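Local coordinates for hydroxyethylthiazole kinase (Pyrococcus horikoshii, PDB 3HPD), which probably phosphorylates the hydroxyl group of 4-methyl-5-beta-hydroxyethylthiazole with ATP, a step in thiamine diphosphate biosynthesis, at residues A[20-25]-A[61-66]; A[90-95]-A[116-121]; A[105-110]-A[125-130]. One frame throughout, in Å; residues are numbered along the deposited sequence.

Interaction 1. Residues A[20-25]-A[61-66]; sequences NITNFV and VINIGT
N63 and N23 meet through their side-chain amides, and their first torsions bring them together. N63 carries CG opposite its backbone N (chi1 -176°). N23 holds CG between its backbone N and carbonyl carbon (chi1 78°). N23 ND2 then donates to N63 OD1 at 2.8 Å. The two amide planes are 72° apart. The donor sits above the carbonyl plane of N63, while OD1 lies close to the amide plane of N23. The same OD1 accepts from G65 N at 2.9 Å, in the carbonyl plane, which makes an Asx turn. Two bonds thus grip one oxygen. Without this amide, as with an alanine here, G65 N and N23 ND2 would probably lose their shared acceptor, and the N23 amide would be less firmly held.

Before the loops, the segments pair as parallel strands. I21 N bonds to V61 O (2.9 Å), and N63 N bonds to I21 O (3.0 Å). T22 OG1 then rests against N63 CB. Further on, T66 OG1 accepts from F24 N at 3.0 Å and lies obliquely to the F24 ring. A water joins T66 OG1 to T22 O, to which it donates. It also lies over one face of the F24 ring, toward the rim.

N20 OD1 lies alongside V61 CB, and the N20 side chain is about 4 Å, at the nearest atoms, from that of M43, a predicted substrate-binding residue. The F24 ring meets W71 and packs edge-to-face on F24 of the second and third subunits, so the loop lies at the trimer interface. Strand 17-21 runs between strands 40-43 and 59-63. Helix 69-85 packs on the I21 and I62 side, and helix 193-205 touches N20, N23 and N63.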
ATOM      1  N   ASN A  20     -13.498   1.182   6.849  1.00 10.23           N
ATOM      2  CA  ASN A  20     -13.030  -0.009   6.144  1.00 11.10           C
ATOM      3  C   ASN A  20     -12.204  -0.936   7.027  1.00 11.38           C
ATOM      4  O   ASN A  20     -11.259  -0.502   7.691  1.00 10.20           O
ATOM      5  CB  ASN A  20     -12.152   0.373   4.937  1.00 10.35           C
ATOM      6  CG  ASN A  20     -12.918   1.095   3.849  1.00 12.66           C
ATOM      7  OD1 ASN A  20     -13.136   0.554   2.761  1.00 15.48           O
ATOM      8  ND2 ASN A  20     -13.324   2.327   4.129  1.00 14.20           N
ATOM      9  N   ILE A  21     -12.584  -2.210   7.046  1.00  9.96           N
ATOM     10  CA  ILE A  21     -11.837  -3.244   7.755  1.00 11.41           C
ATOM     11  C   ILE A  21     -11.501  -4.027   6.497  1.00 11.28           C
ATOM     12  O   ILE A  21     -12.271  -4.871   6.041  1.00 10.16           O
ATOM     13  CB  ILE A  21     -12.731  -4.053   8.698  1.00 13.86           C
ATOM     14  CG1 ILE A  21     -13.371  -3.105   9.718  1.00 13.85           C
ATOM     15  CG2 ILE A  21     -11.900  -5.116   9.408  1.00 14.13           C
ATOM     16  CD1 ILE A  21     -14.362  -3.767  10.650  1.00 17.84           C
ATOM     17  N   THR A  22     -10.346  -3.718   5.924  1.00 11.94           N
ATOM     18  CA  THR A  22      -9.989  -4.289   4.642  1.00 11.20           C
ATOM     19  C   THR A  22      -8.659  -5.041   4.531  1.00 10.28           C
ATOM     20  O   THR A  22      -8.011  -5.332   5.540  1.00 10.92           O
ATOM     21  CB  THR A  22     -10.076  -3.148   3.600  1.00  9.93           C
ATOM     22  OG1 THR A  22      -9.994  -3.678   2.276  1.00 12.07           O
ATOM     23  CG2 THR A  22      -8.959  -2.128   3.836  1.00 11.47           C
ATOM     24  N   ASN A  23      -8.258  -5.364   3.302  1.00 10.43           N
ATOM     25  CA  ASN A  23      -7.026  -6.120   3.091  1.00  9.09           C
ATOM     26  C   ASN A  23      -5.797  -5.252   2.824  1.00 10.76           C
ATOM     27  O   ASN A  23      -5.904  -4.116   2.367  1.00  8.90           O
ATOM     28  CB  ASN A  23      -7.226  -7.178   1.985  1.00  9.92           C
ATOM     29  CG  ASN A  23      -7.178  -6.603   0.580  1.00 10.16           C
ATOM     30  OD1 ASN A  23      -6.145  -6.110   0.137  1.00 10.88           O
ATOM     31  ND2 ASN A  23      -8.299  -6.687  -0.136  1.00 10.63           N
ATOM     32  N   PHE A  24      -4.626  -5.804   3.128  1.00 10.22           N
ATOM     33  CA  PHE A  24      -3.362  -5.088   2.994  1.00 10.65           C
ATOM     34  C   PHE A  24      -3.002  -4.572   1.615  1.00 11.32           C
ATOM     35  O   PHE A  24      -2.284  -3.580   1.490  1.00 12.73           O
ATOM     36  CB  PHE A  24      -2.222  -5.966   3.514  1.00 11.00           C
ATOM     37  CG  PHE A  24      -2.393  -6.383   4.945  1.00 10.73           C
ATOM     38  CD1 PHE A  24      -2.537  -5.428   5.947  1.00 11.79           C
ATOM     39  CD2 PHE A  24      -2.417  -7.731   5.292  1.00 11.53           C
ATOM     40  CE1 PHE A  24      -2.717  -5.809   7.278  1.00 13.03           C
ATOM     41  CE2 PHE A  24      -2.594  -8.123   6.619  1.00 11.49           C
ATOM     42  CZ  PHE A  24      -2.740  -7.160   7.615  1.00 12.57           C
ATOM     43  N   VAL A  25      -3.493  -5.239   0.581  1.00  9.83           N
ATOM     44  CA  VAL A  25      -3.184  -4.838  -0.784  1.00 10.76           C
ATOM     45  C   VAL A  25      -3.951  -3.596  -1.229  1.00 11.03           C
ATOM     46  O   VAL A  25      -3.471  -2.836  -2.071  1.00 13.01           O
ATOM     47  CB  VAL A  25      -3.498  -5.992  -1.773  1.00 12.09           C
ATOM     48  CG1 VAL A  25      -3.154  -5.581  -3.201  1.00 13.31           C
ATOM     49  CG2 VAL A  25      -2.724  -7.235  -1.379  1.00 10.36           C
ATOM     50  N   VAL A  61     -17.345  -1.128   5.460  1.00 11.45           N
ATOM     51  CA  VAL A  61     -16.959  -1.984   4.342  1.00 11.57           C
ATOM     52  C   VAL A  61     -16.007  -3.057   4.863  1.00 11.57           C
ATOM     53  O   VAL A  61     -14.975  -2.745   5.460  1.00 11.24           O
ATOM     54  CB  VAL A  61     -16.249  -1.169   3.227  1.00 11.96           C
ATOM     55  CG1 VAL A  61     -15.717  -2.105   2.138  1.00 12.39           C
ATOM     56  CG2 VAL A  61     -17.227  -0.168   2.621  1.00 12.40           C
ATOM     57  N   ILE A  62     -16.373  -4.319   4.651  1.00 10.38           N
ATOM     58  CA  ILE A  62     -15.560  -5.448   5.089  1.00 10.66           C
ATOM     59  C   ILE A  62     -15.003  -6.162   3.859  1.00 11.00           C
ATOM     60  O   ILE A  62     -15.747  -6.537   2.956  1.00 11.70           O
ATOM     61  CB  ILE A  62     -16.393  -6.448   5.928  1.00 12.01           C
ATOM     62  CG1 ILE A  62     -16.887  -5.762   7.205  1.00 12.84           C
ATOM     63  CG2 ILE A  62     -15.544  -7.672   6.278  1.00 11.70           C
ATOM     64  CD1 ILE A  62     -17.871  -6.588   8.017  1.00 13.06           C
ATOM     65  N   ASN A  63     -13.687  -6.336   3.834  1.00 10.83           N
ATOM     66  CA  ASN A  63     -13.000  -6.976   2.716  1.00 10.45           C
ATOM     67  C   ASN A  63     -12.053  -8.029   3.298  1.00 10.49           C
ATOM     68  O   ASN A  63     -11.110  -7.691   4.009  1.00 10.51           O
ATOM     69  CB  ASN A  63     -12.216  -5.907   1.944  1.00 12.83           C
ATOM     70  CG  ASN A  63     -11.541  -6.453   0.710  1.00 12.39           C
ATOM     71  OD1 ASN A  63     -10.881  -7.486   0.759  1.00 12.46           O
ATOM     72  ND2 ASN A  63     -11.694  -5.749  -0.408  1.00 15.76           N
ATOM     73  N   ILE A  64     -12.300  -9.298   2.985  1.00  9.78           N
ATOM     74  CA  ILE A  64     -11.498 -10.404   3.521  1.00 10.59           C
ATOM     75  C   ILE A  64     -10.279 -10.823   2.698  1.00 10.74           C
ATOM     76  O   ILE A  64      -9.732 -11.903   2.918  1.00 12.38           O
ATOM     77  CB  ILE A  64     -12.375 -11.660   3.716  1.00 10.68           C
ATOM     78  CG1 ILE A  64     -12.848 -12.183   2.354  1.00 12.31           C
ATOM     79  CG2 ILE A  64     -13.576 -11.325   4.588  1.00 10.53           C
ATOM     80  CD1 ILE A  64     -13.658 -13.475   2.432  1.00 13.92           C
ATOM     81  N   GLY A  65      -9.852  -9.966   1.774  1.00 10.70           N
ATOM     82  CA  GLY A  65      -8.718 -10.277   0.910  1.00 10.56           C
ATOM     83  C   GLY A  65      -7.454 -10.858   1.527  1.00 10.95           C
ATOM     84  O   GLY A  65      -6.803 -11.717   0.925  1.00 11.59           O
ATOM     85  N   THR A  66      -7.083 -10.385   2.712  1.00  9.90           N
ATOM     86  CA  THR A  66      -5.882 -10.878   3.383  1.00 10.09           C
ATOM     87  C   THR A  66      -6.184 -11.171   4.846  1.00 10.82           C
ATOM     88  O   THR A  66      -5.413 -10.812   5.731  1.00 10.48           O
ATOM     89  CB  THR A  66      -4.731  -9.845   3.325  1.00 10.72           C
ATOM     90  OG1 THR A  66      -5.165  -8.613   3.918  1.00 11.38           O
ATOM     91  CG2 THR A  66      -4.302  -9.592   1.880  1.00 10.42           C
TER
HETATM   92  O   HOH W   1      -6.480  -7.724   6.339  1.00 11.46           O

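Interaction 2. Residues A[90-95]-A[116-121]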
ATOM      1  N   VAL A  90     -21.143  -3.364   3.796  1.00 10.35           N
ATOM      2  CA  VAL A  90     -20.824  -3.850   2.456  1.00 10.87           C
ATOM      3  C   VAL A  90     -19.767  -4.937   2.625  1.00  9.88           C
ATOM      4  O   VAL A  90     -18.733  -4.708   3.255  1.00 11.04           O
ATOM      5  CB  VAL A  90     -20.222  -2.745   1.556  1.00  9.43           C
ATOM      6  CG1 VAL A  90     -19.874  -3.330   0.190  1.00 11.76           C
ATOM      7  CG2 VAL A  90     -21.205  -1.590   1.407  1.00 10.84           C
ATOM      8  N   LEU A  91     -20.026  -6.118   2.078  1.00  9.33           N
ATOM      9  CA  LEU A  91     -19.069  -7.214   2.179  1.00 10.50           C
ATOM     10  C   LEU A  91     -18.514  -7.612   0.820  1.00 10.93           C
ATOM     11  O   LEU A  91     -19.269  -7.855  -0.114  1.00 10.74           O
ATOM     12  CB  LEU A  91     -19.722  -8.448   2.815  1.00 10.94           C
ATOM     13  CG  LEU A  91     -18.887  -9.734   2.754  1.00 11.96           C
ATOM     14  CD1 LEU A  91     -17.636  -9.586   3.626  1.00 11.67           C
ATOM     15  CD2 LEU A  91     -19.726 -10.918   3.221  1.00 12.36           C
ATOM     16  N   ASP A  92     -17.191  -7.663   0.714  1.00 11.76           N
ATOM     17  CA  ASP A  92     -16.545  -8.093  -0.518  1.00 12.91           C
ATOM     18  C   ASP A  92     -15.828  -9.377  -0.115  1.00 12.18           C
ATOM     19  O   ASP A  92     -14.768  -9.332   0.515  1.00 12.44           O
ATOM     20  CB  ASP A  92     -15.527  -7.063  -1.008  1.00 14.29           C
ATOM     21  CG  ASP A  92     -15.042  -7.364  -2.410  1.00 17.05           C
ATOM     22  OD1 ASP A  92     -14.943  -8.564  -2.752  1.00 17.28           O
ATOM     23  OD2 ASP A  92     -14.753  -6.411  -3.165  1.00 17.39           O
ATOM     24  N   PRO A  93     -16.402 -10.538  -0.473  1.00 12.39           N
ATOM     25  CA  PRO A  93     -15.880 -11.875  -0.169  1.00 12.73           C
ATOM     26  C   PRO A  93     -14.706 -12.294  -1.041  1.00 12.94           C
ATOM     27  O   PRO A  93     -14.742 -13.357  -1.666  1.00 14.29           O
ATOM     28  CB  PRO A  93     -17.099 -12.759  -0.397  1.00 13.05           C
ATOM     29  CG  PRO A  93     -17.690 -12.133  -1.630  1.00 13.49           C
ATOM     30  CD  PRO A  93     -17.600 -10.634  -1.330  1.00 12.88           C
ATOM     31  N   VAL A  94     -13.666 -11.467  -1.071  1.00 12.28           N
ATOM     32  CA  VAL A  94     -12.492 -11.749  -1.887  1.00 13.08           C
ATOM     33  C   VAL A  94     -11.935 -13.154  -1.687  1.00 13.36           C
ATOM     34  O   VAL A  94     -11.501 -13.516  -0.595  1.00 13.83           O
ATOM     35  CB  VAL A  94     -11.360 -10.733  -1.609  1.00 13.06           C
ATOM     36  CG1 VAL A  94     -10.166 -11.018  -2.514  1.00 12.81           C
ATOM     37  CG2 VAL A  94     -11.869  -9.314  -1.834  1.00 14.70           C
ATOM     38  N   GLY A  95     -11.955 -13.949  -2.749  1.00 14.55           N
ATOM     39  CA  GLY A  95     -11.414 -15.290  -2.654  1.00 14.66           C
ATOM     40  C   GLY A  95     -12.351 -16.370  -2.154  1.00 14.86           C
ATOM     41  O   GLY A  95     -11.928 -17.516  -2.003  1.00 16.14           O
ATOM     42  N   VAL A 116     -25.101  -5.118   1.508  1.00 13.40           N
ATOM     43  CA  VAL A 116     -24.655  -5.313   0.134  1.00 11.28           C
ATOM     44  C   VAL A 116     -23.574  -6.385   0.104  1.00 10.50           C
ATOM     45  O   VAL A 116     -22.645  -6.359   0.913  1.00 11.61           O
ATOM     46  CB  VAL A 116     -24.055  -4.020  -0.484  1.00 11.64           C
ATOM     47  CG1 VAL A 116     -23.461  -4.323  -1.863  1.00  9.33           C
ATOM     48  CG2 VAL A 116     -25.126  -2.950  -0.615  1.00 10.33           C
ATOM     49  N   LEU A 117     -23.722  -7.340  -0.809  1.00 10.95           N
ATOM     50  CA  LEU A 117     -22.735  -8.407  -1.002  1.00 11.61           C
ATOM     51  C   LEU A 117     -22.280  -8.183  -2.437  1.00 12.38           C
ATOM     52  O   LEU A 117     -23.080  -8.188  -3.361  1.00 14.04           O
ATOM     53  CB  LEU A 117     -23.376  -9.795  -0.863  1.00 11.63           C
ATOM     54  CG  LEU A 117     -22.468 -10.981  -1.239  1.00 12.96           C
ATOM     55  CD1 LEU A 117     -21.265 -11.042  -0.313  1.00 11.64           C
ATOM     56  CD2 LEU A 117     -23.257 -12.281  -1.151  1.00 13.34           C
ATOM     57  N   LYS A 118     -20.981  -7.980  -2.613  1.00 11.89           N
ATOM     58  CA  LYS A 118     -20.432  -7.730  -3.936  1.00 13.99           C
ATOM     59  C   LYS A 118     -19.235  -8.585  -4.301  1.00 12.97           C
ATOM     60  O   LYS A 118     -18.217  -8.514  -3.656  1.00 12.45           O
ATOM     61  CB  LYS A 118     -19.958  -6.292  -4.080  1.00 16.84           C
ATOM     62  CG  LYS A 118     -19.480  -6.090  -5.500  1.00 22.40           C
ATOM     63  CD  LYS A 118     -18.298  -5.126  -5.730  1.00 25.79           C
ATOM     64  CE  LYS A 118     -16.936  -5.579  -5.076  1.00 26.18           C
ATOM     65  NZ  LYS A 118     -16.429  -6.986  -5.372  1.00 27.31           N
ATOM     66  N   GLY A 119     -19.333  -9.367  -5.361  1.00 11.69           N
ATOM     67  CA  GLY A 119     -18.222 -10.198  -5.770  1.00 13.01           C
ATOM     68  C   GLY A 119     -18.331 -10.656  -7.200  1.00 13.46           C
ATOM     69  O   GLY A 119     -19.307 -10.320  -7.870  1.00 13.78           O
ATOM     70  N   ASN A 120     -17.348 -11.413  -7.684  1.00 13.52           N
ATOM     71  CA  ASN A 120     -17.423 -11.902  -9.056  1.00 14.38           C
ATOM     72  C   ASN A 120     -18.248 -13.185  -9.108  1.00 14.99           C
ATOM     73  O   ASN A 120     -18.703 -13.684  -8.079  1.00 14.46           O
ATOM     74  CB  ASN A 120     -16.025 -12.140  -9.649  1.00 16.58           C
ATOM     75  CG  ASN A 120     -15.227 -13.174  -8.887  1.00 17.72           C
ATOM     76  OD1 ASN A 120     -15.760 -14.187  -8.437  1.00 18.27           O
ATOM     77  ND2 ASN A 120     -13.926 -12.930  -8.754  1.00 21.78           N
ATOM     78  N   PHE A 121     -18.440 -13.718 -10.309  1.00 15.39           N
ATOM     79  CA  PHE A 121     -19.243 -14.922 -10.480  1.00 16.25           C
ATOM     80  C   PHE A 121     -18.790 -16.105  -9.623  1.00 16.17           C
ATOM     81  O   PHE A 121     -19.603 -16.730  -8.951  1.00 17.67           O
ATOM     82  CB  PHE A 121     -19.261 -15.347 -11.949  1.00 18.65           C
ATOM     83  CG  PHE A 121     -20.304 -16.381 -12.258  1.00 20.68           C
ATOM     84  CD1 PHE A 121     -21.591 -16.002 -12.624  1.00 22.61           C
ATOM     85  CD2 PHE A 121     -20.011 -17.735 -12.145  1.00 22.18           C
ATOM     86  CE1 PHE A 121     -22.574 -16.957 -12.870  1.00 23.61           C
ATOM     87  CE2 PHE A 121     -20.987 -18.699 -12.387  1.00 22.96           C
ATOM     88  CZ  PHE A 121     -22.270 -18.309 -12.751  1.00 23.02           C
TER
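V90 and L91 pair with V116 and L117 as neighbouring parallel strands of a beta-alpha-beta unit, with helix 100-112 as the connection. The short strand axes approach to 4.8 Å, and their directions differ by 22°. L91 N bonds to V116 O, and K118 N bonds to L91 O at 3.0 Å; both bonds are nearly straight.

This strand part is tightly packed. L91 and L117 lie side by side on one face, with CD2 of L91 3.9 Å from CD1 of L117. V90 and V116 do the same on the other face. An inverse gamma turn centred on P93 closes the packed part. P93 crosses L117 at about a right angle, and its CD comes 3.2 Å from K118 O.

Past this point the segments part. V94 and G95 are partly exposed, and N120 is exposed. None of them touches the opposite segment. The segments are tied there through a residue outside them: G95 N bonds to E123 OE2, while N120 OD1 caps the following helix at E123 N.

K118 is a predicted ATP-binding residue, and a phosphate ion is bound about 5 Å from its side chain, at the nearest atoms. Bends at its last three torsions bring the amine across to D92. NZ forms a salt bridge with D92 OD2 at 2.8 Å, though its hydrogen bond is weak.

Interaction 3. Residues A[105-110]-A[125-130]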
ATOM      1  N   VAL A 105     -15.798 -17.730   6.532  1.00 14.76           N
ATOM      2  CA  VAL A 105     -15.903 -16.408   7.140  1.00 15.08           C
ATOM      3  C   VAL A 105     -16.946 -15.548   6.430  1.00 13.84           C
ATOM      4  O   VAL A 105     -17.688 -14.802   7.074  1.00 14.72           O
ATOM      5  CB  VAL A 105     -14.540 -15.680   7.131  1.00 15.08           C
ATOM      6  CG1 VAL A 105     -14.694 -14.271   7.681  1.00 14.51           C
ATOM      7  CG2 VAL A 105     -13.530 -16.470   7.963  1.00 17.46           C
ATOM      8  N   SER A 106     -17.014 -15.651   5.107  1.00 13.26           N
ATOM      9  CA  SER A 106     -17.992 -14.878   4.351  1.00 12.67           C
ATOM     10  C   SER A 106     -19.412 -15.268   4.766  1.00 14.62           C
ATOM     11  O   SER A 106     -20.257 -14.404   4.998  1.00 14.98           O
ATOM     12  CB  SER A 106     -17.816 -15.113   2.847  1.00 12.92           C
ATOM     13  OG  SER A 106     -16.562 -14.633   2.401  1.00 11.67           O
ATOM     14  N   LEU A 107     -19.670 -16.567   4.861  1.00 14.86           N
ATOM     15  CA  LEU A 107     -20.996 -17.046   5.246  1.00 16.38           C
ATOM     16  C   LEU A 107     -21.338 -16.663   6.682  1.00 15.79           C
ATOM     17  O   LEU A 107     -22.499 -16.408   7.005  1.00 16.68           O
ATOM     18  CB  LEU A 107     -21.083 -18.566   5.070  1.00 15.97           C
ATOM     19  CG  LEU A 107     -20.996 -19.049   3.617  1.00 16.53           C
ATOM     20  CD1 LEU A 107     -21.041 -20.572   3.565  1.00 15.80           C
ATOM     21  CD2 LEU A 107     -22.142 -18.446   2.815  1.00 16.68           C
ATOM     22  N   GLU A 108     -20.320 -16.614   7.535  1.00 16.55           N
ATOM     23  CA  GLU A 108     -20.496 -16.255   8.936  1.00 18.43           C
ATOM     24  C   GLU A 108     -20.984 -14.809   9.037  1.00 18.30           C
ATOM     25  O   GLU A 108     -21.881 -14.487   9.819  1.00 18.42           O
ATOM     26  CB  GLU A 108     -19.163 -16.415   9.669  1.00 21.86           C
ATOM     27  CG  GLU A 108     -19.247 -16.325  11.174  1.00 30.43           C
ATOM     28  CD  GLU A 108     -17.904 -16.577  11.836  1.00 33.54           C
ATOM     29  OE1 GLU A 108     -17.002 -17.120  11.159  1.00 35.78           O
ATOM     30  OE2 GLU A 108     -17.754 -16.243  13.031  1.00 36.96           O
ATOM     31  N   ILE A 109     -20.384 -13.937   8.234  1.00 15.74           N
ATOM     32  CA  ILE A 109     -20.756 -12.529   8.215  1.00 15.17           C
ATOM     33  C   ILE A 109     -22.141 -12.372   7.582  1.00 17.03           C
ATOM     34  O   ILE A 109     -22.980 -11.608   8.070  1.00 17.08           O
ATOM     35  CB  ILE A 109     -19.707 -11.713   7.424  1.00 15.19           C
ATOM     36  CG1 ILE A 109     -18.388 -11.698   8.205  1.00 14.44           C
ATOM     37  CG2 ILE A 109     -20.215 -10.294   7.158  1.00 13.65           C
ATOM     38  CD1 ILE A 109     -17.225 -11.095   7.448  1.00 13.29           C
ATOM     39  N   LEU A 110     -22.379 -13.106   6.499  1.00 15.87           N
ATOM     40  CA  LEU A 110     -23.665 -13.052   5.813  1.00 16.01           C
ATOM     41  C   LEU A 110     -24.798 -13.554   6.707  1.00 17.39           C
ATOM     42  O   LEU A 110     -25.931 -13.077   6.614  1.00 16.54           O
ATOM     43  CB  LEU A 110     -23.609 -13.882   4.525  1.00 16.33           C
ATOM     44  CG  LEU A 110     -22.856 -13.234   3.363  1.00 15.22           C
ATOM     45  CD1 LEU A 110     -22.518 -14.264   2.299  1.00 13.83           C
ATOM     46  CD2 LEU A 110     -23.708 -12.112   2.786  1.00 16.29           C
ATOM     47  N   SER A 125     -21.098 -17.553  -6.603  1.00 18.95           N
ATOM     48  CA  SER A 125     -21.628 -18.882  -6.879  1.00 20.79           C
ATOM     49  C   SER A 125     -21.159 -19.861  -5.805  1.00 19.74           C
ATOM     50  O   SER A 125     -21.894 -20.764  -5.416  1.00 19.71           O
ATOM     51  CB  SER A 125     -21.190 -19.361  -8.267  1.00 21.33           C
ATOM     52  OG  SER A 125     -19.782 -19.452  -8.360  1.00 30.37           O
ATOM     53  N   ALA A 126     -19.937 -19.670  -5.317  1.00 20.05           N
ATOM     54  CA  ALA A 126     -19.396 -20.540  -4.278  1.00 20.46           C
ATOM     55  C   ALA A 126     -20.146 -20.343  -2.961  1.00 20.08           C
ATOM     56  O   ALA A 126     -20.380 -21.300  -2.223  1.00 19.89           O
ATOM     57  CB  ALA A 126     -17.911 -20.264  -4.082  1.00 20.00           C
ATOM     58  N   LEU A 127     -20.524 -19.101  -2.672  1.00 19.18           N
ATOM     59  CA  LEU A 127     -21.249 -18.791  -1.442  1.00 20.27           C
ATOM     60  C   LEU A 127     -22.670 -19.339  -1.469  1.00 21.48           C
ATOM     61  O   LEU A 127     -23.164 -19.856  -0.468  1.00 19.87           O
ATOM     62  CB  LEU A 127     -21.294 -17.276  -1.215  1.00 18.96           C
ATOM     63  CG  LEU A 127     -19.963 -16.589  -0.899  1.00 19.48           C
ATOM     64  CD1 LEU A 127     -20.175 -15.082  -0.803  1.00 18.54           C
ATOM     65  CD2 LEU A 127     -19.402 -17.134   0.408  1.00 20.15           C
ATOM     66  N   LEU A 128     -23.331 -19.212  -2.614  1.00 22.50           N
ATOM     67  CA  LEU A 128     -24.695 -19.708  -2.758  1.00 25.24           C
ATOM     68  C   LEU A 128     -24.693 -21.235  -2.768  1.00 27.53           C
ATOM     69  O   LEU A 128     -25.617 -21.872  -2.257  1.00 27.57           O
ATOM     70  CB  LEU A 128     -25.313 -19.183  -4.056  1.00 23.93           C
ATOM     71  CG  LEU A 128     -26.757 -19.598  -4.348  1.00 25.36           C
ATOM     72  CD1 LEU A 128     -27.675 -19.101  -3.238  1.00 23.33           C
ATOM     73  CD2 LEU A 128     -27.188 -19.028  -5.691  1.00 24.58           C
ATOM     74  N   GLY A 129     -23.649 -21.813  -3.354  1.00 29.11           N
ATOM     75  CA  GLY A 129     -23.544 -23.257  -3.420  1.00 32.59           C
ATOM     76  C   GLY A 129     -23.290 -23.876  -2.061  1.00 35.41           C
ATOM     77  O   GLY A 129     -23.975 -24.817  -1.661  1.00 36.03           O
ATOM     78  N   GLU A 130     -22.301 -23.344  -1.351  1.00 37.85           N
ATOM     79  CA  GLU A 130     -21.949 -23.841  -0.025  1.00 41.15           C
ATOM     80  C   GLU A 130     -23.124 -23.647   0.927  1.00 43.07           C
ATOM     81  O   GLU A 130     -23.463 -24.541   1.702  1.00 43.18           O
ATOM     82  CB  GLU A 130     -20.727 -23.089   0.507  1.00 43.44           C
ATOM     83  CG  GLU A 130     -20.071 -23.716   1.727  1.00 45.87           C
ATOM     84  CD  GLU A 130     -19.518 -25.100   1.442  1.00 48.75           C
ATOM     85  OE1 GLU A 130     -19.025 -25.322   0.315  1.00 49.61           O
ATOM     86  OE2 GLU A 130     -19.563 -25.961   2.347  1.00 50.57           O
TER
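No ring or amide side chain takes part where L107 meets L127 and E130. The flat group touched is the peptide carbonyl of L127. L107 CD2 lies 3.7 Å from L127 O, a contact of a methyl group with a backbone oxygen. The methyl is tilted about 30° out of the carbonyl plane, so it lies neither over the face nor in the plane. The E130 carboxylate leads away from the other helix. Only the aliphatic part of that side chain is used. E130 CG is 3.8 Å from L107 CD1; the two side chains run roughly perpendicular.

L127 carries most of the contact from its helix. Its CG points opposite the carbonyl carbon (chi1 -68°), and this sends the branch toward helix 100-112. The two methyls then divide the work. CD2 touches S106 CB at 3.5 Å and L107 CD2 at 3.9 Å. CD1 meets L110 CD1 at 4.0 Å. L107 and L127 overlap along their lengths while pointing opposite ways.

The contact is apolar, with no hydrogen bond between the segments. S106 meets L127 through CB, while its OG bonds to R102 O in its own helix. E130 forms the exposed margin, and L127 is buried.

The short helix axes come no closer than 10.5 Å and cross at -72°, so a few side chains fill a steep crossing. Helix 100-112 also packs on strand 89-92, where I109 and L110 touch L91, and on helix 69-85. On its other side, helix 121-131 packs against helix 144-157 through S125 and L128.

In the fold
The three contacts belong to one ribokinase-like alpha/beta fold, and interaction 2 lies deepest. Interactions 1 and 2 share the sheet: strands 59-63 and 89-92 are neighbours, and the centres of the two contacts are about 11 Å apart. Interaction 3 lies about 10 Å from interaction 2 and about 17 Å from interaction 1, centre to centre, in helices beside the sheet. Along the chain interaction 1 closes first. Interactions 2 and 3 then alternate, as helix 100-112 joins the two strands of interaction 2. P93 touches S106 and L127, so the turn after strand 89-92 meets both helices. The sheet runs from near the predicted substrate residue M43 to the predicted ATP residue K118.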